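Local coordinates for 2'-deoxycytidine 5'-triphosphate deaminase (Agrobacterium tumefaciens, PDB 2R9Q), which probably catalyses the hydrolytic deamination of dCTP to dUTP and ammonia, at residues Met106-Asn111 with Ile166-Gly171; Glu278-Asp283 with Arg334-His339. One frame throughout, in Å; residues are numbered along the deposited sequence.

Both contacts are antiparallel strand pairs, one in each of the chain's two dUTPase-like family regions, and their centres lie about 15 Å apart. Contact 1 (106-111 with 166-171) is buried and is firmly bridged from S107 to A110, with apolar side chains on one sheet face and serines and arginines on the other. Contact 2 (278-283 with 334-339) is partly buried and is bridged over three residues, E278 to T280. They use different strands but touch through their polar faces: R169 NE forms a salt bridge with E338 OE2 (2.9 Å), and N111 ND2 probably donates to E278 OE2. Arginine reaches serine in contact 1, whereas in contact 2 it lies across a threonine.

Contact 1 of 2, residues Met106-Asn111 with Ile166-Gly171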
loop_
_atom_site.group_PDB
_atom_site.type_symbol
_atom_site.label_atom_id
_atom_site.label_comp_id
_atom_site.label_asym_id
_atom_site.label_seq_id
_atom_site.Cartn_x
_atom_site.Cartn_y
_atom_site.Cartn_z
ATOM N N MET B 106 -13.605 -3.685 -42.660
ATOM C CA MET B 106 -14.214 -3.511 -41.354
ATOM C C MET B 106 -13.196 -3.818 -40.265
ATOM O O MET B 106 -12.555 -4.870 -40.272
ATOM C CB MET B 106 -15.434 -4.428 -41.205
ATOM C CG MET B 106 -16.275 -4.173 -39.961
ATOM S SD MET B 106 -17.698 -5.262 -39.780
ATOM C CE MET B 106 -18.613 -4.856 -41.294
ATOM N N SER B 107 -13.054 -2.857 -39.357
ATOM C CA SER B 107 -12.252 -2.986 -38.151
ATOM C C SER B 107 -13.118 -2.808 -36.898
ATOM O O SER B 107 -14.314 -2.552 -36.987
ATOM C CB SER B 107 -11.109 -1.958 -38.160
ATOM O OG SER B 107 -11.570 -0.644 -37.920
ATOM N N ALA B 108 -12.517 -2.974 -35.727
ATOM C CA ALA B 108 -13.219 -2.672 -34.491
ATOM C C ALA B 108 -12.317 -2.222 -33.334
ATOM O O ALA B 108 -11.122 -2.463 -33.327
ATOM C CB ALA B 108 -14.131 -3.827 -34.091
ATOM N N SER B 109 -12.919 -1.515 -32.381
ATOM C CA SER B 109 -12.269 -1.208 -31.105
ATOM C C SER B 109 -13.136 -1.635 -29.861
ATOM O O SER B 109 -14.320 -1.848 -29.968
ATOM C CB SER B 109 -11.859 0.269 -31.075
ATOM O OG SER B 109 -12.964 1.134 -30.988
ATOM N N ALA B 110 -12.498 -1.764 -28.701
ATOM C CA ALA B 110 -13.157 -2.177 -27.455
ATOM C C ALA B 110 -12.930 -1.164 -26.320
ATOM O O ALA B 110 -11.908 -0.471 -26.266
ATOM C CB ALA B 110 -12.706 -3.574 -27.046
ATOM N N ASN B 111 -13.944 -1.036 -25.470
ATOM C CA ASN B 111 -13.933 -0.209 -24.283
ATOM C C ASN B 111 -14.740 -0.914 -23.191
ATOM O O ASN B 111 -15.621 -1.723 -23.500
ATOM C CB ASN B 111 -14.547 1.155 -24.568
ATOM C CG ASN B 111 -13.546 2.155 -25.037
ATOM O OD1 ASN B 111 -12.379 2.133 -24.622
ATOM N ND2 ASN B 111 -13.990 3.067 -25.888
ATOM N N ILE B 166 -17.608 -3.973 -27.901
ATOM C CA ILE B 166 -16.896 -3.816 -29.155
ATOM C C ILE B 166 -17.744 -2.975 -30.148
ATOM O O ILE B 166 -18.923 -3.252 -30.370
ATOM C CB ILE B 166 -16.483 -5.212 -29.710
ATOM C CG1 ILE B 166 -15.566 -5.104 -30.929
ATOM C CG2 ILE B 166 -17.673 -6.076 -30.060
ATOM C CD1 ILE B 166 -15.130 -6.448 -31.424
ATOM N N ARG B 167 -17.135 -1.928 -30.699
ATOM C CA ARG B 167 -17.745 -1.083 -31.731
ATOM C C ARG B 167 -17.087 -1.377 -33.077
ATOM O O ARG B 167 -15.871 -1.391 -33.187
ATOM C CB ARG B 167 -17.564 0.385 -31.352
ATOM C CG ARG B 167 -17.998 1.417 -32.384
ATOM C CD ARG B 167 -18.081 2.796 -31.753
ATOM N NE ARG B 167 -19.210 2.940 -30.813
ATOM C CZ ARG B 167 -19.508 4.054 -30.157
ATOM N NH1 ARG B 167 -18.758 5.124 -30.294
ATOM N NH2 ARG B 167 -20.555 4.097 -29.346
ATOM N N PHE B 168 -17.905 -1.630 -34.089
ATOM C CA PHE B 168 -17.430 -1.930 -35.457
ATOM C C PHE B 168 -17.545 -0.724 -36.356
ATOM O O PHE B 168 -18.476 0.060 -36.224
ATOM C CB PHE B 168 -18.221 -3.084 -36.073
ATOM C CG PHE B 168 -18.254 -4.310 -35.224
ATOM C CD1 PHE B 168 -17.314 -5.293 -35.381
ATOM C CD2 PHE B 168 -19.236 -4.473 -34.260
ATOM C CE1 PHE B 168 -17.326 -6.398 -34.593
ATOM C CE2 PHE B 168 -19.264 -5.586 -33.479
ATOM C CZ PHE B 168 -18.309 -6.552 -33.644
ATOM N N ARG B 169 -16.589 -0.580 -37.272
ATOM C CA ARG B 169 -16.571 0.552 -38.199
ATOM C C ARG B 169 -15.939 0.280 -39.586
ATOM O O ARG B 169 -15.105 -0.615 -39.743
ATOM C CB ARG B 169 -15.860 1.721 -37.526
ATOM C CG ARG B 169 -14.433 1.430 -37.147
ATOM C CD ARG B 169 -13.735 2.657 -36.626
ATOM N NE ARG B 169 -14.380 3.278 -35.472
ATOM C CZ ARG B 169 -14.356 2.799 -34.228
ATOM N NH1 ARG B 169 -13.781 1.639 -33.935
ATOM N NH2 ARG B 169 -14.949 3.481 -33.269
ATOM N N ILE B 170 -16.358 1.050 -40.589
ATOM C CA ILE B 170 -15.661 1.092 -41.887
ATOM C C ILE B 170 -15.048 2.475 -42.036
ATOM O O ILE B 170 -15.740 3.467 -42.014
ATOM C CB ILE B 170 -16.572 0.721 -43.079
ATOM C CG1 ILE B 170 -17.146 -0.699 -42.867
ATOM C CG2 ILE B 170 -15.778 0.776 -44.415
ATOM C CD1 ILE B 170 -18.572 -0.891 -43.324
ATOM N N GLY B 171 -13.720 2.507 -42.135
ATOM C CA GLY B 171 -12.945 3.742 -42.040
ATOM C C GLY B 171 -12.983 4.370 -40.654
ATOM O O GLY B 171 -13.251 3.714 -39.651
HETATM O O HOH W 1 -11.437 0.337 -35.285
#
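M106 SD approaches F168 obliquely, nearest to its CB at 4.3 Å, beside an antiparallel beta ladder that joins strands 106-112 and 162-170 of the N-terminal dUTPase-like region from S107 to A110. The SD atom lies 5.4 Å from the F168 ring centroid and 54° off the ring normal, a Met-aromatic contact; M106 also touches L21 of helix 15-23, and F168 touches I18, so this sheet face packs against that helix. S107 forms a hydrogen-bonded pair with R169 through reciprocal backbone bonds, N to O and O to N. Its hydroxyl OG lies 3.6 Å from R169 CG and shares a water with R169 NH1, the water accepting from the guanidinium. A108, in a non-hydrogen-bonded pair with F168, turns its methyl to the apolar face. There CB meets I166 CG1 and F168 CD1, each at 3.7 Å, and also lies 3.1 Å from R167 O, while I166 CG1 sits over one face of the F168 ring near its rim. S109 repeats the hydrogen-bonded pattern with R167: its N donates to R167 O in the carbonyl plane, and its O receives R167 N at 2.9 Å. On this polar face the two arginines diverge. R167 extends off the pair to the carbonyls of A41, A277 and F297, whereas R169 folds back, with NE in a salt bridge to E338. Its chi1 of 60° sets CG between the backbone N and carbonyl carbon, and a further bend at chi3 lets NH1 donate to S109 OG at 3.1 Å, the hydroxyl 18° out of the guanidinium plane. A110 pairs with I166 without hydrogen bonds, and there I166 CA makes a CA-H...O contact of 3.3 Å with S109 O.

Contact 2 of 2, residues Glu278-Asp283 with Arg334-His339; sequences EMTPFD and RLVYEH
E278 and T280 each make a hydrogen-bonded pair across this antiparallel beta ladder, with V336 and R334 respectively, joining strands 275-281 and 331-339 in the four-stranded sheet of the C-terminal dUTPase-like region. E278 N and O pair with V336 O and N, each backbone bond 2.9 Å, the one from V336 N being nearly straight (170°). T280 and R334 exchange a second pair, but T280 N reaches R334 O at a bent 138°. The bridges end at T280.

Side-chain polar contacts centre on T280. Its OG1 donates to R334 O at 2.6 Å, so that this carbonyl accepts from both the amide and the hydroxyl of one residue. Chi1 of 58° sets OG1 between the backbone N and carbonyl carbon, bringing it within bonding distance of R334 O. The R334 side chain bends at chi3 and crosses that of T280 so that OG1 lies over one face of its guanidinium. NE is 2.9 Å from OG1, yet the angle is too poor for a hydrogen bond.

Apolar contacts occupy the other face. M279 CG approaches L335 CD1 at 4.2 Å, and the methionine chain curls at chi2 and chi3 to bring CE against the R334 backbone. L204 and F297 each touch both M279 and L335, carrying this packing to the neighbouring strands.

Back on the polar face, E278 OE1 and E338 OE1 lie 5.3 Å apart. A water lies within donating distance of both, but cannot surely serve every acceptor near it. N111 ND2 probably donates to E278 OE2, and E338 has R169 as its partner; the local repulsion is therefore probably offset by groups from the N-terminal region, making the acidic pair part of the interface between the two regions.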
loop_
_atom_site.group_PDB
_atom_site.type_symbol
_atom_site.label_atom_id
_atom_site.label_comp_id
_atom_site.label_asym_id
_atom_site.label_seq_id
_atom_site.Cartn_x
_atom_site.Cartn_y
_atom_site.Cartn_z
ATOM N N GLU B 278 -17.074 8.880 -28.223
ATOM C CA GLU B 278 -16.140 8.208 -27.368
ATOM C C GLU B 278 -15.484 9.250 -26.479
ATOM O O GLU B 278 -15.092 10.317 -26.941
ATOM C CB GLU B 278 -15.108 7.448 -28.186
ATOM C CG GLU B 278 -14.235 6.496 -27.396
ATOM C CD GLU B 278 -13.356 5.609 -28.286
ATOM O OE1 GLU B 278 -13.384 5.706 -29.535
ATOM O OE2 GLU B 278 -12.630 4.782 -27.735
ATOM N N MET B 279 -15.410 8.922 -25.192
ATOM C CA MET B 279 -14.794 9.762 -24.188
ATOM C C MET B 279 -13.285 9.532 -24.283
ATOM O O MET B 279 -12.853 8.396 -24.415
ATOM C CB MET B 279 -15.323 9.348 -22.801
ATOM C CG MET B 279 -15.870 10.482 -21.935
ATOM S SD MET B 279 -14.593 11.572 -21.308
ATOM C CE MET B 279 -14.746 12.951 -22.426
ATOM N N THR B 280 -12.501 10.605 -24.252
ATOM C CA THR B 280 -11.035 10.506 -24.265
ATOM C C THR B 280 -10.418 11.311 -23.098
ATOM O O THR B 280 -10.994 12.298 -22.669
ATOM C CB THR B 280 -10.425 10.998 -25.608
ATOM O OG1 THR B 280 -10.810 12.363 -25.841
ATOM C CG2 THR B 280 -10.893 10.130 -26.772
ATOM N N PRO B 281 -9.276 10.846 -22.551
ATOM C CA PRO B 281 -8.470 11.659 -21.652
ATOM C C PRO B 281 -7.968 12.964 -22.259
ATOM O O PRO B 281 -7.624 13.007 -23.443
ATOM C CB PRO B 281 -7.290 10.746 -21.319
ATOM C CG PRO B 281 -7.811 9.386 -21.507
ATOM C CD PRO B 281 -8.721 9.484 -22.669
ATOM N N PHE B 282 -7.933 13.998 -21.416
ATOM C CA PHE B 282 -7.337 15.308 -21.736
ATOM C C PHE B 282 -5.808 15.231 -21.618
ATOM O O PHE B 282 -5.238 15.280 -20.515
ATOM C CB PHE B 282 -7.923 16.387 -20.813
ATOM C CG PHE B 282 -7.483 17.788 -21.136
ATOM C CD1 PHE B 282 -7.616 18.301 -22.425
ATOM C CD2 PHE B 282 -6.957 18.606 -20.139
ATOM C CE1 PHE B 282 -7.199 19.619 -22.725
ATOM C CE2 PHE B 282 -6.552 19.924 -20.425
ATOM C CZ PHE B 282 -6.672 20.431 -21.720
ATOM N N ASP B 283 -5.158 15.103 -22.775
ATOM C CA ASP B 283 -3.747 14.654 -22.866
ATOM C C ASP B 283 -2.715 15.575 -22.214
ATOM O O ASP B 283 -1.794 15.075 -21.541
ATOM C CB ASP B 283 -3.375 14.347 -24.325
ATOM C CG ASP B 283 -4.134 13.107 -24.883
ATOM O OD1 ASP B 283 -4.838 12.383 -24.094
ATOM O OD2 ASP B 283 -4.026 12.851 -26.119
ATOM N N ARG B 334 -12.317 14.827 -23.326
ATOM C CA ARG B 334 -12.709 15.310 -24.615
ATOM C C ARG B 334 -13.655 14.241 -25.287
ATOM O O ARG B 334 -13.285 13.084 -25.491
ATOM C CB ARG B 334 -11.380 15.628 -25.301
ATOM C CG ARG B 334 -11.317 15.781 -26.749
ATOM C CD ARG B 334 -9.818 15.723 -27.169
ATOM N NE ARG B 334 -9.134 14.408 -27.033
ATOM C CZ ARG B 334 -9.020 13.482 -27.999
ATOM N NH1 ARG B 334 -9.589 13.655 -29.188
ATOM N NH2 ARG B 334 -8.357 12.353 -27.777
ATOM N N LEU B 335 -14.913 14.622 -25.514
ATOM C CA LEU B 335 -15.884 13.765 -26.175
ATOM C C LEU B 335 -15.747 13.913 -27.689
ATOM O O LEU B 335 -16.011 14.972 -28.244
ATOM C CB LEU B 335 -17.289 14.095 -25.731
ATOM C CG LEU B 335 -18.401 13.076 -25.979
ATOM C CD1 LEU B 335 -18.123 11.716 -25.293
ATOM C CD2 LEU B 335 -19.758 13.673 -25.550
ATOM N N VAL B 336 -15.301 12.831 -28.324
ATOM C CA VAL B 336 -15.032 12.777 -29.756
ATOM C C VAL B 336 -16.200 12.105 -30.524
ATOM O O VAL B 336 -16.638 11.021 -30.171
ATOM C CB VAL B 336 -13.722 12.048 -30.020
ATOM C CG1 VAL B 336 -13.544 11.796 -31.492
ATOM C CG2 VAL B 336 -12.545 12.849 -29.447
ATOM N N TYR B 337 -16.680 12.777 -31.570
ATOM C CA TYR B 337 -17.846 12.348 -32.329
ATOM C C TYR B 337 -17.430 11.616 -33.615
ATOM O O TYR B 337 -16.408 11.916 -34.220
ATOM C CB TYR B 337 -18.752 13.539 -32.649
ATOM C CG TYR B 337 -19.500 14.078 -31.452
ATOM C CD1 TYR B 337 -20.804 13.708 -31.199
ATOM C CD2 TYR B 337 -18.893 14.960 -30.562
ATOM C CE1 TYR B 337 -21.482 14.179 -30.095
ATOM C CE2 TYR B 337 -19.577 15.442 -29.446
ATOM C CZ TYR B 337 -20.875 15.057 -29.222
ATOM O OH TYR B 337 -21.571 15.544 -28.122
ATOM N N GLU B 338 -18.248 10.650 -34.005
ATOM C CA GLU B 338 -18.022 9.854 -35.180
ATOM C C GLU B 338 -19.388 9.563 -35.830
ATOM O O GLU B 338 -20.394 9.368 -35.128
ATOM C CB GLU B 338 -17.295 8.571 -34.767
ATOM C CG GLU B 338 -16.697 7.761 -35.898
ATOM C CD GLU B 338 -15.965 6.498 -35.445
ATOM O OE1 GLU B 338 -15.721 6.317 -34.213
ATOM O OE2 GLU B 338 -15.631 5.688 -36.343
ATOM N N HIS B 339 -19.418 9.577 -37.168
ATOM C CA HIS B 339 -20.625 9.269 -37.941
ATOM C C HIS B 339 -21.060 7.817 -37.815
ATOM O O HIS B 339 -20.258 6.894 -37.905
ATOM C CB HIS B 339 -20.442 9.524 -39.443
ATOM C CG HIS B 339 -20.363 10.965 -39.821
ATOM N ND1 HIS B 339 -21.481 11.732 -40.067
ATOM C CD2 HIS B 339 -19.296 11.769 -40.036
ATOM C CE1 HIS B 339 -21.103 12.960 -40.377
ATOM N NE2 HIS B 339 -19.781 13.008 -40.366
HETATM O O HOH W 2 -15.825 5.559 -31.147
#